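PDB 5XFM: alpha-glucosidase from Bacteroides thetaiotaomicron, which probably hydrolyses beta-L-arabinopyranosides and alpha-galactosides as a bifunctional, calcium-containing glycoside hydrolase of family 97. Local coordinates for residues A[387-390]-A[391-394]; A[380-383]-A[384-388]. The protein carries 1 engineered substitution. All blocks are in the same frame, centred on the assembly; numbering follows the deposited sequence.

Contact 1 of 2, residues A[387-390]-A[391-394]; sequences REMK and WLQS
Glu388 and Trp391 lie side by side on one flank of a helix and point the same way. The carboxylate plane is turned 59° from the indole plane. Glu388 OE2 comes within 3.8 Å of Trp391 CE3, approaching the six-membered ring obliquely. Both side chains leave the backbone with CG anti to their own N and beside their own carbonyl carbon, and this sends them in a common direction. A bend at chi2 of Glu388 (73°) then carries its carboxylate alongside the indole.

Leu392, one turn on from Glu388, runs across its side chain at a slant. The touching atoms are Glu388 CG and Leu392 CD1, 3.7 Å apart. Leu392 N donates to Glu388 O at 2.9 Å. Met389 makes a looser apolar contact, with its CG 4.4 Å from Leu392 CD2. Both residues also pack on Ile400 of strand 399-403 and on Leu428.

At the far end Ser394 OG turns back and donates to Trp391 O at 2.7 Å. That carbonyl is three residues earlier in the same helix.

The carboxylate of Glu388 is buried but well supplied with partners. OE1 forms a salt bridge with Arg378 and OE2 accepts from His341 NE2. The ring of His341 also meets that of Trp391. The nearby positive charge of Arg378 would be expected to favour the ionised carboxylate, while the indole and the leucine methyl give it an apolar flank.

Contact 2 of 2, residues A[380-383]-A[384-388]; sequences DNAI and IRKRE
The guanidinium of Arg385 lies against the backbone of Ala382. Ala382 CA sits over one face, 3.4 Å above the plane and offset toward the rim, and Asn381 C lies over the same face. Arg385 NH2 also reaches Ala382 CB at 3.4 Å. A bend at chi3 (57°) turns the group back toward the start of the helix, where NH1 donates to Met379 O. Arg385 NE forms a salt bridge with Asp422 of helix 410-425.

Ile383 O lies on one face of the Arg387 guanidinium, at a distance too long for a bond. The Arg387 side chain runs alongside Ile383, pointing the same way, and the pair meets where Arg387 NH2 is 3.6 Å from Ile383 CG2.

The amide of Asn381 crosses the side chain of Ile384 at about a right angle. Asn381 OD1 accepts from Ile384 N at 3.0 Å, in the carbonyl plane of the amide, with a nearly straight N-H...O angle of 171°. The same oxygen is 3.5 Å from Ile384 CG1. From the next turn Arg385 N donates to Asn381 O at 2.7 Å.

The Lys386 chain bends at chi3 and passes Ala382 O, with Lys386 CE 3.3 Å from it.

Asn381 is thus the N-cap of helix 382-395, its side chain accepting a first-turn N-H. This helix is the crossover of a beta-alpha-beta unit in the TIM-barrel-like domain of the glycoside hydrolase.

Overall arrangement
The chain leaves strand 357-363 and reaches contact 2 first. Residues 380-388 hold the cap and first turns of helix 382-395, and contact 1 continues it through residues 387-394. The two overlap at Arg387 and Glu388, with centres about 9 Å apart. Each spans adjoining helical turns; neither closes a long loop, and they follow one another without crossing. The chain then enters strand 399-403, parallel to strand 357-363, completing the beta-alpha-beta unit. Contact 2 meets helix 410-425 mainly through Arg385. Contact 1 also touches that helix, but packs against both strands. Contact 1 seats the helix on the sheet of the glycoside hydrolase 97 domain, of the TIM-barrel clan, while contact 2 joins its start to helix 410-425.

Contact 1 of 2, residues A[387-390]-A[391-394]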
# COMPACT_ATOMS: atom_id res chain seq x y z
N ARG A 387 0.07 -3.83 29.22
CA ARG A 387 1.20 -4.06 30.13
C ARG A 387 2.54 -3.93 29.38
O ARG A 387 3.47 -3.20 29.79
CB ARG A 387 1.07 -5.44 30.78
CG ARG A 387 2.18 -5.81 31.74
CD ARG A 387 1.86 -7.13 32.44
NE ARG A 387 0.64 -7.00 33.23
CZ ARG A 387 -0.41 -7.81 33.13
NH1 ARG A 387 -0.39 -8.82 32.27
NH2 ARG A 387 -1.49 -7.61 33.88
N GLU A 388 2.60 -4.62 28.24
CA GLU A 388 3.77 -4.61 27.39
C GLU A 388 4.12 -3.20 26.96
O GLU A 388 5.26 -2.77 27.10
CB GLU A 388 3.53 -5.48 26.16
CG GLU A 388 4.78 -5.76 25.34
CD GLU A 388 5.72 -6.73 26.01
OE1 GLU A 388 5.28 -7.49 26.91
OE2 GLU A 388 6.91 -6.75 25.64
N MET A 389 3.12 -2.46 26.48
CA MET A 389 3.31 -1.12 25.92
C MET A 389 3.70 -0.09 26.99
O MET A 389 4.39 0.89 26.71
CB MET A 389 2.05 -0.68 25.18
CG MET A 389 1.89 -1.31 23.80
SD MET A 389 0.32 -0.92 22.96
CE MET A 389 0.51 -1.88 21.46
N LYS A 390 3.21 -0.31 28.21
CA LYS A 390 3.67 0.46 29.36
C LYS A 390 5.17 0.25 29.56
O LYS A 390 5.92 1.21 29.78
CB LYS A 390 2.90 0.05 30.63
CG LYS A 390 3.29 0.85 31.86
CD LYS A 390 2.11 1.66 32.37
CE LYS A 390 2.35 2.16 33.80
NZ LYS A 390 2.66 1.07 34.76
N TRP A 391 5.59 -1.02 29.53
CA TRP A 391 7.02 -1.32 29.61
C TRP A 391 7.80 -0.62 28.48
O TRP A 391 8.81 0.06 28.74
CB TRP A 391 7.27 -2.83 29.58
CG TRP A 391 8.72 -3.22 29.55
CD1 TRP A 391 9.60 -3.17 30.60
CD2 TRP A 391 9.46 -3.74 28.43
NE1 TRP A 391 10.84 -3.62 30.19
CE2 TRP A 391 10.78 -3.97 28.87
CE3 TRP A 391 9.13 -4.02 27.10
CZ2 TRP A 391 11.77 -4.48 28.02
CZ3 TRP A 391 10.11 -4.52 26.26
CH2 TRP A 391 11.42 -4.74 26.73
N LEU A 392 7.33 -0.77 27.25
CA LEU A 392 7.97 -0.15 26.08
C LEU A 392 8.15 1.34 26.28
O LEU A 392 9.25 1.86 26.09
CB LEU A 392 7.17 -0.39 24.79
CG LEU A 392 7.26 -1.69 23.96
CD1 LEU A 392 7.15 -2.91 24.79
CD2 LEU A 392 6.19 -1.73 22.90
N GLN A 393 7.07 2.01 26.68
CA GLN A 393 7.09 3.45 26.85
C GLN A 393 8.00 3.89 27.98
O GLN A 393 8.72 4.89 27.86
CB GLN A 393 5.68 3.95 27.13
CG GLN A 393 5.55 5.46 27.12
CD GLN A 393 4.15 5.91 27.44
OE1 GLN A 393 3.40 5.20 28.11
NE2 GLN A 393 3.78 7.08 26.95
N SER A 394 7.98 3.14 29.08
CA SER A 394 8.88 3.41 30.19
C SER A 394 10.34 3.29 29.75
O SER A 394 11.21 4.01 30.24
CB SER A 394 8.58 2.46 31.36
OG SER A 394 9.13 1.18 31.13

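Contact 2 of 2, residues A[380-383]-A[384-388]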
# COMPACT_ATOMS: atom_id res chain seq x y z
N ASP A 380 -2.23 -9.73 21.37
CA ASP A 380 -3.60 -10.14 21.05
C ASP A 380 -4.55 -9.93 22.23
O ASP A 380 -5.75 -9.77 22.04
CB ASP A 380 -3.63 -11.61 20.63
CG ASP A 380 -3.10 -12.54 21.71
OD1 ASP A 380 -1.99 -12.28 22.23
OD2 ASP A 380 -3.79 -13.53 22.03
N ASN A 381 -4.01 -9.91 23.44
CA ASN A 381 -4.80 -9.72 24.64
C ASN A 381 -4.56 -8.32 25.17
O ASN A 381 -3.43 -7.95 25.48
CB ASN A 381 -4.44 -10.77 25.69
CG ASN A 381 -5.14 -10.55 27.02
OD1 ASN A 381 -4.69 -9.76 27.84
ND2 ASN A 381 -6.22 -11.29 27.26
N ALA A 382 -5.64 -7.53 25.25
CA ALA A 382 -5.57 -6.11 25.59
C ALA A 382 -4.84 -5.86 26.90
O ALA A 382 -4.01 -4.96 26.99
CB ALA A 382 -6.99 -5.51 25.65
N ILE A 383 -5.14 -6.65 27.92
CA ILE A 383 -4.47 -6.51 29.21
C ILE A 383 -2.96 -6.66 29.09
O ILE A 383 -2.18 -5.78 29.50
CB ILE A 383 -5.00 -7.53 30.23
CG1 ILE A 383 -6.46 -7.22 30.58
CG2 ILE A 383 -4.13 -7.54 31.49
CD1 ILE A 383 -7.19 -8.36 31.27
N ILE A 384 -2.55 -7.79 28.51
CA ILE A 384 -1.13 -8.10 28.33
C ILE A 384 -0.47 -7.10 27.40
O ILE A 384 0.68 -6.69 27.63
CB ILE A 384 -0.96 -9.53 27.79
CG1 ILE A 384 -1.45 -10.55 28.82
CG2 ILE A 384 0.49 -9.82 27.42
CD1 ILE A 384 -1.50 -11.95 28.30
N ARG A 385 -1.20 -6.68 26.38
CA ARG A 385 -0.69 -5.73 25.39
C ARG A 385 -0.40 -4.38 26.02
O ARG A 385 0.65 -3.78 25.78
CB ARG A 385 -1.68 -5.57 24.23
CG ARG A 385 -1.21 -4.60 23.15
CD ARG A 385 -2.19 -4.53 21.98
NE ARG A 385 -3.54 -4.16 22.41
CZ ARG A 385 -4.62 -4.88 22.15
NH1 ARG A 385 -4.52 -6.01 21.46
NH2 ARG A 385 -5.81 -4.48 22.58
N LYS A 386 -1.34 -3.88 26.81
CA LYS A 386 -1.13 -2.60 27.47
C LYS A 386 -0.02 -2.70 28.53
O LYS A 386 0.77 -1.77 28.68
CB LYS A 386 -2.44 -2.10 28.09
CG LYS A 386 -3.44 -1.63 27.05
CD LYS A 386 -4.76 -1.18 27.65
CE LYS A 386 -5.52 -2.33 28.26
NZ LYS A 386 -6.73 -1.87 28.99
N ARG A 387 0.07 -3.83 29.22
CA ARG A 387 1.20 -4.06 30.13
C ARG A 387 2.54 -3.93 29.38
O ARG A 387 3.47 -3.20 29.79
CB ARG A 387 1.07 -5.44 30.78
CG ARG A 387 2.18 -5.81 31.74
CD ARG A 387 1.86 -7.13 32.44
NE ARG A 387 0.64 -7.00 33.23
CZ ARG A 387 -0.41 -7.81 33.13
NH1 ARG A 387 -0.39 -8.82 32.27
NH2 ARG A 387 -1.49 -7.61 33.88
N GLU A 388 2.60 -4.62 28.24
CA GLU A 388 3.77 -4.61 27.39
C GLU A 388 4.12 -3.20 26.96
O GLU A 388 5.26 -2.77 27.10
CB GLU A 388 3.53 -5.48 26.16
CG GLU A 388 4.78 -5.76 25.34
CD GLU A 388 5.72 -6.73 26.01
OE1 GLU A 388 5.28 -7.49 26.91
OE2 GLU A 388 6.91 -6.75 25.64